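Local coordinates for protein beta-mannosidase (Trichoderma harzianum, PDB 4CVU) that probably hydrolyses terminal beta-linked mannose residues from the non-reducing ends of mannosides, as a fungal beta-mannosidase of glycoside hydrolase family 2, at residues Lys873-Glu878 with Gly925-Gln930. Numbering follows the deposited sequence.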
loop_
_atom_site.group_PDB
_atom_site.type_symbol
_atom_site.label_atom_id
_atom_site.label_comp_id
_atom_site.label_asym_id
_atom_site.label_seq_id
_atom_site.Cartn_x
_atom_site.Cartn_y
_atom_site.Cartn_z
ATOM N N LYS A 873 -4.092 -6.072 34.105
ATOM C CA LYS A 873 -3.997 -5.319 32.851
ATOM C C LYS A 873 -2.800 -4.369 32.811
ATOM O O LYS A 873 -2.842 -3.330 32.172
ATOM C CB LYS A 873 -5.306 -4.590 32.560
ATOM C CG LYS A 873 -6.515 -5.525 32.517
ATOM C CD LYS A 873 -7.625 -4.883 31.701
ATOM C CE LYS A 873 -9.015 -5.305 32.154
ATOM N NZ LYS A 873 -10.034 -4.268 31.823
ATOM N N LYS A 874 -1.728 -4.770 33.465
ATOM C CA LYS A 874 -0.501 -4.013 33.488
ATOM C C LYS A 874 0.587 -4.778 32.705
ATOM O O LYS A 874 0.609 -6.038 32.671
ATOM C CB LYS A 874 -0.043 -3.788 34.927
ATOM C CG LYS A 874 -0.961 -2.872 35.739
ATOM C CD LYS A 874 -0.593 -1.393 35.597
ATOM C CE LYS A 874 -1.053 -0.591 36.809
ATOM N NZ LYS A 874 -2.509 -0.396 36.707
ATOM N N PHE A 875 1.466 -3.996 32.066
ATOM C CA PHE A 875 2.706 -4.500 31.527
ATOM C C PHE A 875 3.741 -4.273 32.603
ATOM O O PHE A 875 3.761 -3.203 33.232
ATOM C CB PHE A 875 3.119 -3.739 30.245
ATOM C CG PHE A 875 2.251 -4.024 29.070
ATOM C CD1 PHE A 875 2.533 -5.089 28.216
ATOM C CD2 PHE A 875 1.156 -3.238 28.811
ATOM C CE1 PHE A 875 1.720 -5.364 27.135
ATOM C CE2 PHE A 875 0.339 -3.506 27.728
ATOM C CZ PHE A 875 0.630 -4.572 26.891
ATOM N N THR A 876 4.597 -5.262 32.828
ATOM C CA THR A 876 5.742 -5.046 33.676
ATOM C C THR A 876 6.988 -4.962 32.784
ATOM O O THR A 876 7.209 -5.822 31.956
ATOM C CB THR A 876 5.867 -6.126 34.794
ATOM O OG1 THR A 876 4.831 -5.932 35.763
ATOM C CG2 THR A 876 7.188 -6.032 35.504
ATOM N N VAL A 877 7.780 -3.925 33.026
ATOM C CA VAL A 877 8.989 -3.614 32.289
ATOM C C VAL A 877 10.154 -3.632 33.262
ATOM O O VAL A 877 10.089 -2.983 34.288
ATOM C CB VAL A 877 8.904 -2.190 31.670
ATOM C CG1 VAL A 877 10.088 -1.918 30.756
ATOM C CG2 VAL A 877 7.605 -2.023 30.922
ATOM N N GLU A 878 11.205 -4.381 32.959
ATOM C CA GLU A 878 12.344 -4.476 33.862
ATOM C C GLU A 878 13.679 -4.368 33.142
ATOM O O GLU A 878 13.913 -5.085 32.208
ATOM C CB GLU A 878 12.279 -5.791 34.655
ATOM C CG GLU A 878 13.163 -5.804 35.894
ATOM C CD GLU A 878 13.232 -7.182 36.563
ATOM O OE1 GLU A 878 12.512 -8.127 36.122
ATOM O OE2 GLU A 878 14.018 -7.319 37.526
ATOM N N GLY A 925 -7.944 -9.191 21.443
ATOM C CA GLY A 925 -7.176 -9.339 22.656
ATOM C C GLY A 925 -5.748 -9.825 22.502
ATOM O O GLY A 925 -5.014 -9.816 23.473
ATOM N N LYS A 926 -5.323 -10.216 21.302
ATOM C CA LYS A 926 -3.949 -10.722 21.118
ATOM C C LYS A 926 -2.892 -9.634 20.983
ATOM O O LYS A 926 -1.722 -9.950 20.917
ATOM C CB LYS A 926 -3.858 -11.612 19.895
ATOM C CG LYS A 926 -4.823 -12.792 19.933
ATOM C CD LYS A 926 -4.322 -13.916 19.030
ATOM C CE LYS A 926 -5.204 -15.161 19.175
ATOM N NZ LYS A 926 -4.928 -15.915 20.452
ATOM N N TRP A 927 -3.306 -8.384 20.868
ATOM C CA TRP A 927 -2.369 -7.251 20.731
ATOM C C TRP A 927 -1.316 -7.139 21.824
ATOM O O TRP A 927 -0.230 -6.559 21.603
ATOM C CB TRP A 927 -3.141 -5.936 20.659
ATOM C CG TRP A 927 -3.885 -5.581 21.926
ATOM C CD1 TRP A 927 -5.149 -5.995 22.297
ATOM C CD2 TRP A 927 -3.404 -4.763 22.989
ATOM N NE1 TRP A 927 -5.481 -5.470 23.521
ATOM C CE2 TRP A 927 -4.426 -4.713 23.973
ATOM C CE3 TRP A 927 -2.212 -4.049 23.204
ATOM C CZ2 TRP A 927 -4.286 -3.992 25.149
ATOM C CZ3 TRP A 927 -2.066 -3.342 24.404
ATOM C CH2 TRP A 927 -3.094 -3.310 25.354
ATOM N N THR A 928 -1.658 -7.615 23.030
ATOM C CA THR A 928 -0.755 -7.544 24.197
ATOM C C THR A 928 0.524 -8.347 23.963
ATOM O O THR A 928 1.595 -7.925 24.367
ATOM C CB THR A 928 -1.425 -8.086 25.494
ATOM O OG1 THR A 928 -1.866 -9.451 25.304
ATOM C CG2 THR A 928 -2.592 -7.222 25.846
ATOM N N GLU A 929 0.387 -9.466 23.261
ATOM C CA GLU A 929 1.506 -10.308 22.858
ATOM C C GLU A 929 2.386 -9.698 21.773
ATOM O O GLU A 929 3.487 -10.184 21.559
ATOM C CB GLU A 929 1.001 -11.625 22.271
ATOM C CG GLU A 929 0.150 -12.441 23.210
ATOM C CD GLU A 929 -0.548 -13.582 22.485
ATOM O OE1 GLU A 929 -0.131 -13.922 21.351
ATOM O OE2 GLU A 929 -1.514 -14.145 23.047
ATOM N N GLN A 930 1.873 -8.689 21.060
ATOM C CA GLN A 930 2.605 -8.060 19.953
ATOM C C GLN A 930 3.238 -6.766 20.413
ATOM O O GLN A 930 3.937 -6.126 19.658
ATOM C CB GLN A 930 1.693 -7.798 18.761
ATOM C CG GLN A 930 0.892 -9.035 18.303
ATOM C CD GLN A 930 -0.473 -8.666 17.707
ATOM O OE1 GLN A 930 -0.728 -7.484 17.375
ATOM N NE2 GLN A 930 -1.374 -9.670 17.582
#
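Phe875 and Trp927 meet inside the Ig-fold domain near the C-terminus of the chain, where strand 874-879 faces the loop between strands 911-921 and 932-934. The tight part is the edge of the phenyl ring, which meets the indole and the Thr928 carbonyl: Phe875 CZ lies 3.9 Å from Trp927 CZ3, and both Trp927 CZ3 and Thr928 O sit near the plane of the phenyl ring. The indole meets that edge obliquely, so this is not a parallel stack. Trp927 takes chi1 66°, with CG lodged between its own N and carbonyl carbon; this turns one indole face to the Thr928 methyl, CG2 lying 3.6 Å from the indole plane, over its centre. Two rings of the adjoining sheet take part: Tyr868 meets Phe875 and Phe916 meets Trp927, with planes turned by about 50° and 45°. An alanine in place of Phe875 would probably leave Trp927 CZ3 without its aromatic neighbour and open a gap between strand and loop. The fit is looser at partly exposed Thr928, whose CG2 stays 4.3 Å from Phe875 CZ. The turn keeps its own bonds, Gln930 N to Trp927 O at 3.0 Å among them, while Thr928 O faces Phe875 CE1 at 3.8 Å.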